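Local coordinates for protein Serpin48 (Tenebrio molitor, PDB 3OZQ) that inhibits the serine protease SPE with high specificity, acting as a serpin in the innate immune system of the insect, at residues L45-S50 and E115-Q120; G51-T56 and E295-G300; N95-K100 and T161-I166; H146-L151 and I166-F171; V277-V282 and I313-F318. All coordinates share one frame; numbering follows the deposited sequence.

Contact 1 starts at 45-50 and contact 2 at 51-56, and because contact 1 closes at 115-120 while contact 2 closes only at 295-300, the two cross. Contact 3 opens at 95-100 inside contact 1, crosses it and closes at 161-166. Contact 4, from 146-151 to 166-171, crosses contact 3 and shares Ile-166 with it. Both 3 and 4 nest within contact 2. Contact 5 opens at 277-282, crosses contact 2 and closes at 313-318. Contact 3 pairs strands 90-100 and 163-174, contact 4 lays the loop after helix 129-143 on 163-174, and contact 5 pairs 260-278 with 310-321, whereas contacts 1 and 2 fasten helices 38-50 and 54-63 to neighbouring loops.

Contact 1. Residues L45-S50 and E115-Q120; sequences LALAQS and EVYGAQ
Leu-47, on the last turns of helix 38-50, and Tyr-117, in the loop between helix 107-115 and strand 120-124, bring the two backbones to 6.1 Å at their CA atoms. No hydrogen bond links the segments, so apolar contact holds this buried interface. The phenol lies against the helix backbone itself: Leu-47 CA sits over the centre of the ring, 3.7 Å from its centroid and 14° off the normal, a CH-pi contact. Val-116 CG1 covers the opposite face near the rim. Tyr-117 CE1 also meets Ala-46 CB at 3.5 Å. A chi1 of -156° swings the Leu-47 side chain away from its own backbone N and slantwise over the tyrosine, its CG 3.7 Å from Tyr-117 CB, and carries CD1 on to Ala-119 CB at 3.8 Å. Ser-50 OG turns back to donate to Leu-47 O over 2.8 Å, in the carbonyl plane and on a lone pair. Leu-47 also packs on Phe-109 and Ala-113 of helix 107-115, while Tyr-117 reaches Glu-74 and Val-77 of helix 70-83. The arrangement is a helix-to-loop contact of the serpin fold, in which an aromatic residue wedges among three helices just before strand 120-124.

Contact 2. Residues G51-T56 and E295-G300; sequences GCRGDT and EADLSG
The guanidinium of Arg-53 is approached at a slant by Gly-300 N, 3.7 Å from its NH1, and by the OG of Ser-299. The other flat group, the carboxylate of Asp-297, has Arg-53 CB 3.4 Å from OD2. Its OD1 is gripped twice within its own segment, by Ser-299 N nearly along the C-O axis and by Ser-299 OG on the syn side, 21° out of the plane. The bond from Ser-299 N, 3.1 Å to Asp-297 OD1, closes an Asx turn. Arg-53 bends at chi2 (-77°) and again at chi3, which carries its charged end past the acid towards Gly-300; NH1 and Asp-297 OD1 stay 5.8 Å apart, too far for a salt bridge.

Three weak hydrogen bonds join the segments, two between backbones, Gly-300 N to Gly-51 O and Arg-53 N to Asp-297 O, and one from Asp-297 N to the Thr-56 hydroxyl, OG1, at 3.0 Å. Cys-52 SG rests against Leu-298 CD2 at 3.4 Å on the inner side. Replacing Asp-297 by an alanine would probably leave Ser-299 N and OG without their shared acceptor and free the Ser-299 hydroxyl to turn. Gly-300 has room for no side chain, since a CB would run into Gly-51 O. The chemistry implies that the loop before strand 310-321 is held to 51-56 by weak backbone bonds and the Thr-56 hydroxyl, while the Asx turn shapes that loop internally and opposite charges add at most a longer-range attraction.

Contact 3. Residues N95-K100 and T161-I166; sequences NKIYVK and TRVVLI
Ile-97 and Val-163 touch because each sends one branch anti to its backbone N: in Ile-97 chi1 of -65° leaves CG2 in that position, and in Val-163 it is CG1, so the two methyls meet at 3.6 Å. These residues belong to neighbouring antiparallel strands, 90-100 and 163-174, of the large central sheet of serpins, sheet A; their segment axes run 168° apart. Five backbone hydrogen bonds set the register, and the straightest is Ile-166 N to Lys-96 O at 2.8 Å, with 177° at the hydrogen.

On the side of Ile-97, the non-hydrogen-bonded partner Leu-165 lies alongside, its CD2 4.0 Å from Ile-97 CG1, and Leu-44 and Leu-47 of helix 38-50 back this face. An alanine at Ile-97 is likely to open a gap between Val-163 CG1 and Leu-165 CD2 and to take away part of the surface that Leu-47 rests on. On the opposite face, Tyr-98 receives Ile-166 CG1 at its ring edge, 4.2 Å from CD2, while Lys-96 CG leans over one ring face near the rim. Helix 129-143 borders this side through Met-136 and Trp-139; Lys-96 makes a cation-pi contact with Trp-139, and its NZ is hydrogen-bonded to Gln-120 and forms a salt bridge with Glu-122.

Just before strand 163-174 begins, the aliphatic part of Lys-100 crosses Arg-162, CD to CG 3.9 Å. A water there accepts from Lys-100 NZ at 3.3 Å and donates to Thr-161 O at 2.7 Å.

Contact 4. Residues H146-L151 and I166-F171; sequences HKIQNL and INALYF
Leu-151 straddles Ile-166 and Ala-168 with its two methyls: CD2 reaches Ile-166 CD1 at 3.5 Å, and CD1 reaches Ala-168 CB at 3.6 Å. The segment 146-151 belongs to the link that follows helix 129-143 and lies over serpin sheet A, running roughly antiparallel to strand 163-174 (152° end to end). A chi1 of -172° points the Leu-151 chain away from its own backbone N and extends the methyls down to the strand, where the leucine and Ile-166 pass alongside, pointing opposite ways.

Ile-148 forms the second foothold. Its CD1 lies 4.0 Å from Ala-168 CB and 3.4 Å from Leu-169 O, a buried carbonyl oxygen that has no polar partner in the model. The same methyl approaches the Tyr-170 ring obliquely. No hydrogen bond crosses between the segments, so the direct contact is mainly apolar.

Further out, Val-140 of helix 129-143 packs on both Ile-148 and Ile-166. The Tyr-170 ring is stacked with His-92, and its hydroxyl is hydrogen-bonded to Gln-145, in the same loop just before 146-151. From the adjacent strand 310-321, Lys-316 extends its NZ to the backbone of the link, hydrogen-bonding Gln-149 O and, more weakly, Asn-150 O.

Contact 5. Residues V277-V282 and I313-F318; sequences VDFKKV and IVQKSF
Phe-279 and Ile-313 form the close-packed side of this contact: Phe-279 CB rests 3.6 Å from Ile-313 CG2, and the ring continues to Gln-315, whose CB lies 3.7 Å from Phe-279 CD2. The glutamine chain is stretched out and crosses the phenylalanine at a slant, its amide plane turned 62° from the ring. Val-36 touches both side chains from strand 34-36, and Val-22 of helix 10-29 adds to the cover over Phe-279. Two backbone bonds pin the strands here, Val-277 N to Gln-315 O at 2.7 Å and Gln-315 N back to Val-277 O at 2.9 Å. This is antiparallel pairing between strands 260-278 and 310-321 of serpin sheet A, at the point where the first of them gives way to helix 279-286. Phe-279 N still donates to Ile-313 O.

Asp-278 marks the solvent side. It is the N-cap residue: a chi1 of 180° turns its carboxylate back over the first helical turn, where OD1 accepts from Lys-281 N at 3.2 Å, from above the carboxylate plane, and weakly from Lys-280 N. A water donates to Asp-278 OD1 at 2.8 Å and accepts from Ile-313 N at 2.9 Å, bridging this exposed carboxylate to the strand.

Contact 1. Residues L45-S50 and E115-Q120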
# COMPACT_ATOMS: atom_id res chain seq x y z
N LEU A 45 7.89 -1.50 9.46
CA LEU A 45 8.21 -0.68 10.61
C LEU A 45 8.06 -1.48 11.92
O LEU A 45 8.78 -1.25 12.89
CB LEU A 45 7.30 0.54 10.64
CG LEU A 45 7.66 1.56 11.71
CD1 LEU A 45 8.96 2.27 11.37
CD2 LEU A 45 6.54 2.57 11.89
N ALA A 46 7.11 -2.42 11.94
CA ALA A 46 6.97 -3.31 13.09
C ALA A 46 8.21 -4.21 13.24
O ALA A 46 8.66 -4.48 14.35
CB ALA A 46 5.68 -4.14 12.97
N LEU A 47 8.77 -4.67 12.12
CA LEU A 47 10.01 -5.43 12.15
C LEU A 47 11.08 -4.56 12.78
O LEU A 47 11.76 -4.97 13.73
CB LEU A 47 10.44 -5.82 10.75
CG LEU A 47 11.35 -7.05 10.60
CD1 LEU A 47 12.20 -6.95 9.35
CD2 LEU A 47 12.22 -7.28 11.82
N ALA A 48 11.24 -3.36 12.24
CA ALA A 48 12.18 -2.39 12.80
C ALA A 48 11.98 -2.22 14.31
O ALA A 48 12.94 -2.30 15.10
CB ALA A 48 12.02 -1.05 12.12
N GLN A 49 10.73 -1.97 14.68
CA GLN A 49 10.34 -1.73 16.06
C GLN A 49 10.85 -2.86 16.96
O GLN A 49 11.27 -2.64 18.09
CB GLN A 49 8.81 -1.62 16.15
CG GLN A 49 8.27 -1.23 17.52
CD GLN A 49 6.78 -1.53 17.67
OE1 GLN A 49 6.02 -1.48 16.69
NE2 GLN A 49 6.36 -1.86 18.89
N SER A 50 10.84 -4.08 16.44
CA SER A 50 11.24 -5.21 17.26
C SER A 50 12.73 -5.19 17.62
O SER A 50 13.13 -5.82 18.61
CB SER A 50 10.86 -6.53 16.62
OG SER A 50 11.81 -6.94 15.67
N GLU A 115 10.88 -15.31 9.78
CA GLU A 115 9.85 -16.12 10.42
C GLU A 115 8.54 -15.37 10.70
O GLU A 115 7.46 -15.93 10.53
CB GLU A 115 10.40 -16.78 11.70
CG GLU A 115 11.38 -17.92 11.38
CD GLU A 115 12.24 -18.35 12.56
OE1 GLU A 115 11.88 -18.05 13.72
OE2 GLU A 115 13.29 -19.00 12.32
N VAL A 116 8.64 -14.10 11.10
CA VAL A 116 7.45 -13.37 11.53
C VAL A 116 6.97 -12.30 10.55
O VAL A 116 5.77 -12.20 10.28
CB VAL A 116 7.67 -12.70 12.90
CG1 VAL A 116 6.50 -11.79 13.23
CG2 VAL A 116 7.87 -13.76 13.99
N TYR A 117 7.89 -11.49 10.04
CA TYR A 117 7.50 -10.24 9.37
C TYR A 117 7.62 -10.25 7.85
O TYR A 117 7.51 -9.20 7.21
CB TYR A 117 8.32 -9.06 9.90
CG TYR A 117 8.07 -8.71 11.34
CD1 TYR A 117 7.21 -7.69 11.69
CD2 TYR A 117 8.74 -9.38 12.36
CE1 TYR A 117 7.00 -7.35 13.02
CE2 TYR A 117 8.53 -9.06 13.68
CZ TYR A 117 7.66 -8.05 14.01
OH TYR A 117 7.47 -7.73 15.34
N GLY A 118 7.84 -11.42 7.27
CA GLY A 118 7.93 -11.55 5.83
C GLY A 118 8.91 -10.57 5.20
O GLY A 118 8.63 -9.97 4.15
N ALA A 119 10.06 -10.42 5.83
CA ALA A 119 11.11 -9.57 5.29
C ALA A 119 12.45 -10.24 5.58
O ALA A 119 12.49 -11.35 6.11
CB ALA A 119 11.06 -8.20 5.93
N GLN A 120 13.54 -9.58 5.23
CA GLN A 120 14.84 -10.04 5.70
C GLN A 120 15.77 -8.89 6.04
O GLN A 120 15.41 -7.73 5.85
CB GLN A 120 15.48 -11.01 4.72
CG GLN A 120 15.91 -10.42 3.44
CD GLN A 120 16.21 -11.49 2.42
OE1 GLN A 120 17.13 -11.36 1.62
NE2 GLN A 120 15.42 -12.56 2.45

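Contact 2. Residues G51-T56 and E295-G300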
# COMPACT_ATOMS: atom_id res chain seq x y z
N GLY A 51 13.52 -4.48 16.82
CA GLY A 51 14.96 -4.38 17.05
C GLY A 51 15.34 -3.11 17.77
O GLY A 51 16.52 -2.83 17.97
N CYS A 52 14.33 -2.33 18.15
CA CYS A 52 14.52 -1.08 18.87
C CYS A 52 14.29 -1.28 20.36
O CYS A 52 13.83 -2.34 20.78
CB CYS A 52 13.55 0.00 18.37
SG CYS A 52 13.87 0.65 16.70
N ARG A 53 14.57 -0.24 21.14
CA ARG A 53 14.45 -0.33 22.59
C ARG A 53 13.97 0.98 23.19
O ARG A 53 14.05 2.03 22.56
CB ARG A 53 15.80 -0.68 23.20
CG ARG A 53 16.27 -2.08 22.90
CD ARG A 53 15.53 -3.07 23.78
NE ARG A 53 15.28 -4.35 23.11
CZ ARG A 53 16.20 -5.06 22.47
NH1 ARG A 53 17.45 -4.62 22.40
NH2 ARG A 53 15.86 -6.22 21.90
N GLY A 54 13.47 0.90 24.42
CA GLY A 54 13.12 2.09 25.18
C GLY A 54 12.09 2.97 24.53
O GLY A 54 11.07 2.49 24.04
N ASP A 55 12.33 4.27 24.54
CA ASP A 55 11.36 5.20 23.99
C ASP A 55 11.29 5.12 22.45
O ASP A 55 10.23 5.31 21.86
CB ASP A 55 11.62 6.63 24.47
CG ASP A 55 11.37 6.79 25.98
OD1 ASP A 55 11.84 5.94 26.76
OD2 ASP A 55 10.68 7.77 26.37
N THR A 56 12.43 4.82 21.82
CA THR A 56 12.46 4.53 20.38
C THR A 56 11.38 3.53 19.97
O THR A 56 10.49 3.86 19.19
CB THR A 56 13.81 3.95 19.93
OG1 THR A 56 14.87 4.86 20.24
CG2 THR A 56 13.79 3.69 18.43
N GLU A 295 18.93 10.09 19.50
CA GLU A 295 18.46 9.34 20.66
C GLU A 295 18.07 7.92 20.29
O GLU A 295 17.57 7.17 21.14
CB GLU A 295 17.29 10.06 21.32
CG GLU A 295 17.61 11.49 21.69
CD GLU A 295 16.51 12.16 22.49
OE1 GLU A 295 15.81 13.03 21.93
OE2 GLU A 295 16.36 11.81 23.69
N ALA A 296 18.30 7.57 19.03
CA ALA A 296 17.82 6.31 18.47
C ALA A 296 18.44 5.09 19.12
O ALA A 296 19.64 5.08 19.41
CB ALA A 296 18.04 6.28 16.97
N ASP A 297 17.63 4.07 19.34
CA ASP A 297 18.13 2.84 19.91
C ASP A 297 17.72 1.60 19.13
O ASP A 297 16.71 0.96 19.44
CB ASP A 297 17.72 2.69 21.38
CG ASP A 297 18.50 1.59 22.10
OD1 ASP A 297 19.17 0.79 21.40
OD2 ASP A 297 18.44 1.53 23.35
N LEU A 298 18.53 1.27 18.13
CA LEU A 298 18.34 0.08 17.31
C LEU A 298 19.27 -1.06 17.71
O LEU A 298 19.62 -1.89 16.86
CB LEU A 298 18.59 0.40 15.84
CG LEU A 298 18.00 1.64 15.16
CD1 LEU A 298 17.75 1.30 13.72
CD2 LEU A 298 16.75 2.14 15.82
N SER A 299 19.65 -1.12 18.98
CA SER A 299 20.61 -2.12 19.48
C SER A 299 20.13 -3.56 19.34
O SER A 299 20.92 -4.50 19.47
CB SER A 299 20.99 -1.83 20.94
OG SER A 299 19.85 -1.69 21.78
N GLY A 300 18.83 -3.74 19.10
CA GLY A 300 18.28 -5.05 18.81
C GLY A 300 18.63 -5.51 17.41
O GLY A 300 18.53 -6.69 17.09

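Contact 3. Residues N95-K100 and T161-I166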
# COMPACT_ATOMS: atom_id res chain seq x y z
N ASN A 95 10.66 -6.97 1.07
CA ASN A 95 10.93 -6.09 2.18
C ASN A 95 12.25 -6.48 2.81
O ASN A 95 12.50 -7.65 3.10
CB ASN A 95 9.81 -6.14 3.23
CG ASN A 95 8.46 -5.70 2.68
OD1 ASN A 95 7.41 -5.87 3.34
ND2 ASN A 95 8.47 -5.14 1.47
N LYS A 96 13.10 -5.49 3.02
CA LYS A 96 14.43 -5.76 3.55
C LYS A 96 14.95 -4.61 4.39
O LYS A 96 14.65 -3.44 4.14
CB LYS A 96 15.38 -6.07 2.41
CG LYS A 96 16.82 -6.14 2.83
CD LYS A 96 17.35 -7.53 2.79
CE LYS A 96 17.55 -8.00 1.38
NZ LYS A 96 18.63 -9.04 1.38
N ILE A 97 15.75 -4.95 5.40
CA ILE A 97 16.39 -3.95 6.21
C ILE A 97 17.87 -4.12 6.00
O ILE A 97 18.46 -5.08 6.49
CB ILE A 97 16.03 -4.11 7.70
CG1 ILE A 97 14.52 -3.85 7.90
CG2 ILE A 97 16.84 -3.16 8.56
CD1 ILE A 97 14.13 -3.66 9.36
N TYR A 98 18.47 -3.22 5.22
CA TYR A 98 19.91 -3.25 4.98
C TYR A 98 20.63 -2.43 6.03
O TYR A 98 20.22 -1.30 6.31
CB TYR A 98 20.24 -2.70 3.60
CG TYR A 98 19.92 -3.62 2.47
CD1 TYR A 98 20.84 -4.56 2.03
CD2 TYR A 98 18.68 -3.57 1.83
CE1 TYR A 98 20.54 -5.41 0.98
CE2 TYR A 98 18.37 -4.40 0.79
CZ TYR A 98 19.30 -5.32 0.36
OH TYR A 98 18.99 -6.16 -0.68
N VAL A 99 21.72 -2.98 6.59
CA VAL A 99 22.44 -2.37 7.70
C VAL A 99 23.95 -2.15 7.42
O VAL A 99 24.62 -2.98 6.81
CB VAL A 99 22.24 -3.20 8.99
CG1 VAL A 99 22.95 -2.54 10.15
CG2 VAL A 99 20.73 -3.35 9.29
N LYS A 100 24.46 -1.01 7.87
CA LYS A 100 25.85 -0.58 7.67
C LYS A 100 26.81 -1.73 8.01
O LYS A 100 26.66 -2.34 9.07
CB LYS A 100 26.09 0.62 8.59
CG LYS A 100 27.42 1.35 8.46
CD LYS A 100 27.41 2.55 9.40
CE LYS A 100 28.82 3.13 9.63
NZ LYS A 100 29.34 3.89 8.45
N THR A 161 24.67 6.92 6.00
CA THR A 161 23.63 5.92 5.85
C THR A 161 23.93 4.76 6.79
O THR A 161 25.02 4.18 6.73
CB THR A 161 23.48 5.42 4.39
OG1 THR A 161 23.23 6.53 3.54
CG2 THR A 161 22.31 4.44 4.28
N ARG A 162 22.97 4.47 7.68
CA ARG A 162 23.13 3.46 8.74
C ARG A 162 22.14 2.31 8.63
O ARG A 162 22.52 1.15 8.65
CB ARG A 162 23.02 4.11 10.12
CG ARG A 162 24.37 4.61 10.68
CD ARG A 162 24.21 5.85 11.58
NE ARG A 162 23.64 7.00 10.86
CZ ARG A 162 23.29 8.14 11.45
NH1 ARG A 162 23.45 8.29 12.75
NH2 ARG A 162 22.78 9.14 10.74
N VAL A 163 20.85 2.63 8.53
CA VAL A 163 19.83 1.61 8.25
C VAL A 163 18.85 2.07 7.18
O VAL A 163 18.30 3.18 7.26
CB VAL A 163 19.02 1.21 9.50
CG1 VAL A 163 17.91 0.23 9.12
CG2 VAL A 163 19.94 0.61 10.56
N VAL A 164 18.63 1.22 6.19
CA VAL A 164 17.69 1.51 5.13
C VAL A 164 16.61 0.44 5.11
O VAL A 164 16.92 -0.75 5.03
CB VAL A 164 18.39 1.57 3.76
CG1 VAL A 164 17.36 1.77 2.64
CG2 VAL A 164 19.42 2.69 3.75
N LEU A 165 15.36 0.88 5.19
CA LEU A 165 14.18 0.02 5.00
C LEU A 165 13.74 0.07 3.55
O LEU A 165 13.41 1.14 3.04
CB LEU A 165 13.00 0.46 5.86
CG LEU A 165 13.07 0.67 7.38
CD1 LEU A 165 11.85 0.09 8.07
CD2 LEU A 165 14.36 0.18 8.02
N ILE A 166 13.72 -1.08 2.90
CA ILE A 166 13.24 -1.20 1.54
C ILE A 166 11.91 -1.95 1.55
O ILE A 166 11.80 -2.96 2.23
CB ILE A 166 14.22 -2.02 0.70
CG1 ILE A 166 15.46 -1.19 0.41
CG2 ILE A 166 13.56 -2.45 -0.58
CD1 ILE A 166 15.17 0.26 0.15
O HOH W 1 27.50 4.34 5.80

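Contact 4. Residues H146-L151 and I166-F171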
# COMPACT_ATOMS: atom_id res chain seq x y z
N HIS A 146 11.40 -8.93 -11.56
CA HIS A 146 11.87 -7.79 -12.36
C HIS A 146 10.81 -6.74 -12.67
O HIS A 146 11.05 -5.84 -13.49
CB HIS A 146 12.56 -8.27 -13.65
CG HIS A 146 13.76 -9.13 -13.38
ND1 HIS A 146 15.06 -8.66 -13.50
CD2 HIS A 146 13.87 -10.42 -12.98
CE1 HIS A 146 15.90 -9.63 -13.20
NE2 HIS A 146 15.21 -10.71 -12.87
N LYS A 147 9.67 -6.82 -11.99
CA LYS A 147 8.56 -5.88 -12.17
C LYS A 147 8.81 -4.53 -11.49
O LYS A 147 8.19 -3.52 -11.85
CB LYS A 147 7.26 -6.47 -11.61
CG LYS A 147 6.79 -7.79 -12.24
CD LYS A 147 6.33 -7.61 -13.68
CE LYS A 147 5.35 -8.71 -14.09
NZ LYS A 147 5.64 -10.02 -13.44
N ILE A 148 9.70 -4.51 -10.50
CA ILE A 148 9.99 -3.30 -9.75
C ILE A 148 11.48 -3.00 -9.79
O ILE A 148 12.31 -3.75 -9.27
CB ILE A 148 9.47 -3.38 -8.30
CG1 ILE A 148 7.94 -3.47 -8.31
CG2 ILE A 148 9.97 -2.18 -7.48
CD1 ILE A 148 7.30 -3.41 -6.94
N GLN A 149 11.82 -1.90 -10.45
CA GLN A 149 13.20 -1.61 -10.75
C GLN A 149 13.60 -0.28 -10.15
O GLN A 149 12.74 0.57 -9.89
CB GLN A 149 13.43 -1.63 -12.26
CG GLN A 149 13.16 -2.98 -12.90
CD GLN A 149 13.61 -3.06 -14.34
OE1 GLN A 149 13.91 -2.04 -14.97
NE2 GLN A 149 13.67 -4.27 -14.88
N ASN A 150 14.90 -0.13 -9.89
CA ASN A 150 15.45 1.13 -9.45
C ASN A 150 14.73 1.72 -8.26
O ASN A 150 14.43 2.91 -8.24
CB ASN A 150 15.44 2.12 -10.62
CG ASN A 150 16.37 1.70 -11.72
OD1 ASN A 150 17.59 1.86 -11.59
ND2 ASN A 150 15.83 1.14 -12.79
N LEU A 151 14.44 0.89 -7.28
CA LEU A 151 13.77 1.37 -6.08
C LEU A 151 14.63 2.42 -5.37
O LEU A 151 14.15 3.51 -5.06
CB LEU A 151 13.44 0.22 -5.13
CG LEU A 151 12.56 0.60 -3.93
CD1 LEU A 151 11.70 -0.58 -3.47
CD2 LEU A 151 13.41 1.15 -2.79
N ILE A 166 13.72 -1.08 2.90
CA ILE A 166 13.24 -1.20 1.54
C ILE A 166 11.91 -1.95 1.55
O ILE A 166 11.80 -2.96 2.23
CB ILE A 166 14.22 -2.02 0.70
CG1 ILE A 166 15.46 -1.19 0.41
CG2 ILE A 166 13.56 -2.45 -0.58
CD1 ILE A 166 15.17 0.26 0.15
N ASN A 167 10.94 -1.46 0.79
CA ASN A 167 9.57 -2.01 0.80
C ASN A 167 8.92 -1.95 -0.58
O ASN A 167 8.29 -0.97 -0.92
CB ASN A 167 8.72 -1.22 1.80
CG ASN A 167 7.30 -1.74 1.93
OD1 ASN A 167 6.97 -2.86 1.55
ND2 ASN A 167 6.45 -0.91 2.52
N ALA A 168 9.09 -3.01 -1.36
CA ALA A 168 8.57 -3.06 -2.72
C ALA A 168 7.45 -4.08 -2.75
O ALA A 168 7.58 -5.16 -2.19
CB ALA A 168 9.63 -3.47 -3.67
N LEU A 169 6.36 -3.74 -3.42
CA LEU A 169 5.24 -4.68 -3.54
C LEU A 169 4.29 -4.39 -4.68
O LEU A 169 4.31 -3.31 -5.28
CB LEU A 169 4.42 -4.83 -2.24
CG LEU A 169 3.97 -3.67 -1.33
CD1 LEU A 169 4.09 -2.29 -1.91
CD2 LEU A 169 2.57 -3.88 -0.69
N TYR A 170 3.45 -5.37 -4.96
CA TYR A 170 2.40 -5.26 -5.95
C TYR A 170 1.48 -6.44 -5.73
O TYR A 170 1.87 -7.45 -5.15
CB TYR A 170 2.98 -5.26 -7.37
CG TYR A 170 3.51 -6.59 -7.84
CD1 TYR A 170 2.69 -7.48 -8.52
CD2 TYR A 170 4.84 -6.95 -7.61
CE1 TYR A 170 3.17 -8.71 -8.96
CE2 TYR A 170 5.33 -8.18 -8.05
CZ TYR A 170 4.49 -9.05 -8.72
OH TYR A 170 4.96 -10.27 -9.16
N PHE A 171 0.24 -6.29 -6.20
CA PHE A 171 -0.83 -7.23 -5.92
C PHE A 171 -1.28 -7.87 -7.23
O PHE A 171 -1.28 -7.24 -8.28
CB PHE A 171 -2.01 -6.48 -5.32
CG PHE A 171 -3.08 -7.37 -4.75
CD1 PHE A 171 -2.79 -8.25 -3.72
CD2 PHE A 171 -4.39 -7.31 -5.23
CE1 PHE A 171 -3.79 -9.07 -3.18
CE2 PHE A 171 -5.38 -8.13 -4.69
CZ PHE A 171 -5.08 -9.00 -3.66

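Contact 5. Residues V277-V282 and I313-F318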
# COMPACT_ATOMS: atom_id res chain seq x y z
N VAL A 277 7.40 6.07 -2.41
CA VAL A 277 7.03 6.87 -1.26
C VAL A 277 8.13 6.90 -0.19
O VAL A 277 8.64 5.86 0.24
CB VAL A 277 5.70 6.37 -0.64
CG1 VAL A 277 5.34 7.17 0.62
CG2 VAL A 277 4.57 6.44 -1.67
N ASP A 278 8.50 8.11 0.21
CA ASP A 278 9.40 8.35 1.30
C ASP A 278 8.59 8.23 2.57
O ASP A 278 7.88 9.16 2.93
CB ASP A 278 9.97 9.75 1.21
CG ASP A 278 10.93 10.06 2.34
OD1 ASP A 278 10.99 9.28 3.33
OD2 ASP A 278 11.65 11.08 2.23
N PHE A 279 8.69 7.08 3.22
CA PHE A 279 7.94 6.84 4.46
C PHE A 279 8.58 7.46 5.70
O PHE A 279 7.93 7.57 6.74
CB PHE A 279 7.66 5.35 4.66
CG PHE A 279 6.27 4.94 4.22
CD1 PHE A 279 5.20 5.04 5.10
CD2 PHE A 279 6.03 4.47 2.94
CE1 PHE A 279 3.89 4.68 4.70
CE2 PHE A 279 4.74 4.11 2.53
CZ PHE A 279 3.67 4.21 3.42
N LYS A 280 9.84 7.87 5.62
CA LYS A 280 10.45 8.60 6.73
C LYS A 280 9.73 9.93 6.92
O LYS A 280 9.38 10.33 8.02
CB LYS A 280 11.94 8.85 6.49
CG LYS A 280 12.53 9.79 7.53
CD LYS A 280 14.04 9.97 7.39
CE LYS A 280 14.61 10.73 8.59
NZ LYS A 280 15.91 11.43 8.31
N LYS A 281 9.57 10.65 5.82
CA LYS A 281 8.79 11.88 5.78
C LYS A 281 7.39 11.66 6.34
O LYS A 281 6.92 12.43 7.18
CB LYS A 281 8.70 12.38 4.34
CG LYS A 281 7.84 13.62 4.17
CD LYS A 281 7.87 14.14 2.74
CE LYS A 281 9.28 14.45 2.31
NZ LYS A 281 9.32 14.86 0.87
N VAL A 282 6.73 10.60 5.88
CA VAL A 282 5.38 10.31 6.37
C VAL A 282 5.41 10.05 7.88
O VAL A 282 4.69 10.71 8.63
CB VAL A 282 4.74 9.10 5.64
CG1 VAL A 282 3.44 8.67 6.34
CG2 VAL A 282 4.48 9.43 4.17
N ILE A 313 13.42 5.22 4.52
CA ILE A 313 12.37 4.23 4.38
C ILE A 313 11.67 4.45 3.05
O ILE A 313 11.03 5.46 2.83
CB ILE A 313 11.31 4.31 5.50
CG1 ILE A 313 11.98 4.35 6.88
CG2 ILE A 313 10.36 3.13 5.42
CD1 ILE A 313 10.98 4.56 8.02
N VAL A 314 11.81 3.49 2.15
CA VAL A 314 11.39 3.70 0.78
C VAL A 314 10.44 2.60 0.34
O VAL A 314 10.79 1.42 0.33
CB VAL A 314 12.63 3.79 -0.18
CG1 VAL A 314 12.17 4.12 -1.60
CG2 VAL A 314 13.56 4.86 0.30
N GLN A 315 9.22 3.00 0.03
CA GLN A 315 8.25 2.08 -0.56
C GLN A 315 8.10 2.33 -2.05
O GLN A 315 7.99 3.47 -2.48
CB GLN A 315 6.89 2.20 0.12
CG GLN A 315 5.87 1.19 -0.38
CD GLN A 315 4.56 1.30 0.35
OE1 GLN A 315 4.35 0.65 1.37
NE2 GLN A 315 3.65 2.13 -0.17
N LYS A 316 8.07 1.26 -2.82
CA LYS A 316 7.73 1.38 -4.23
C LYS A 316 6.74 0.30 -4.58
O LYS A 316 6.89 -0.85 -4.18
CB LYS A 316 8.97 1.25 -5.11
CG LYS A 316 8.72 1.65 -6.55
CD LYS A 316 10.05 1.80 -7.27
CE LYS A 316 9.86 2.45 -8.65
NZ LYS A 316 11.15 2.82 -9.30
N SER A 317 5.71 0.69 -5.33
CA SER A 317 4.64 -0.23 -5.70
C SER A 317 3.99 0.23 -7.00
O SER A 317 4.14 1.38 -7.40
CB SER A 317 3.60 -0.31 -4.58
OG SER A 317 2.84 0.89 -4.50
N PHE A 318 3.28 -0.68 -7.65
CA PHE A 318 2.47 -0.35 -8.81
C PHE A 318 1.19 -1.16 -8.82
O PHE A 318 1.06 -2.16 -8.11
CB PHE A 318 3.24 -0.60 -10.11
CG PHE A 318 3.42 -2.04 -10.42
CD1 PHE A 318 4.44 -2.77 -9.82
CD2 PHE A 318 2.59 -2.68 -11.33
CE1 PHE A 318 4.62 -4.11 -10.11
CE2 PHE A 318 2.76 -4.02 -11.62
CZ PHE A 318 3.78 -4.73 -11.01
O HOH W 2 13.32 7.75 3.17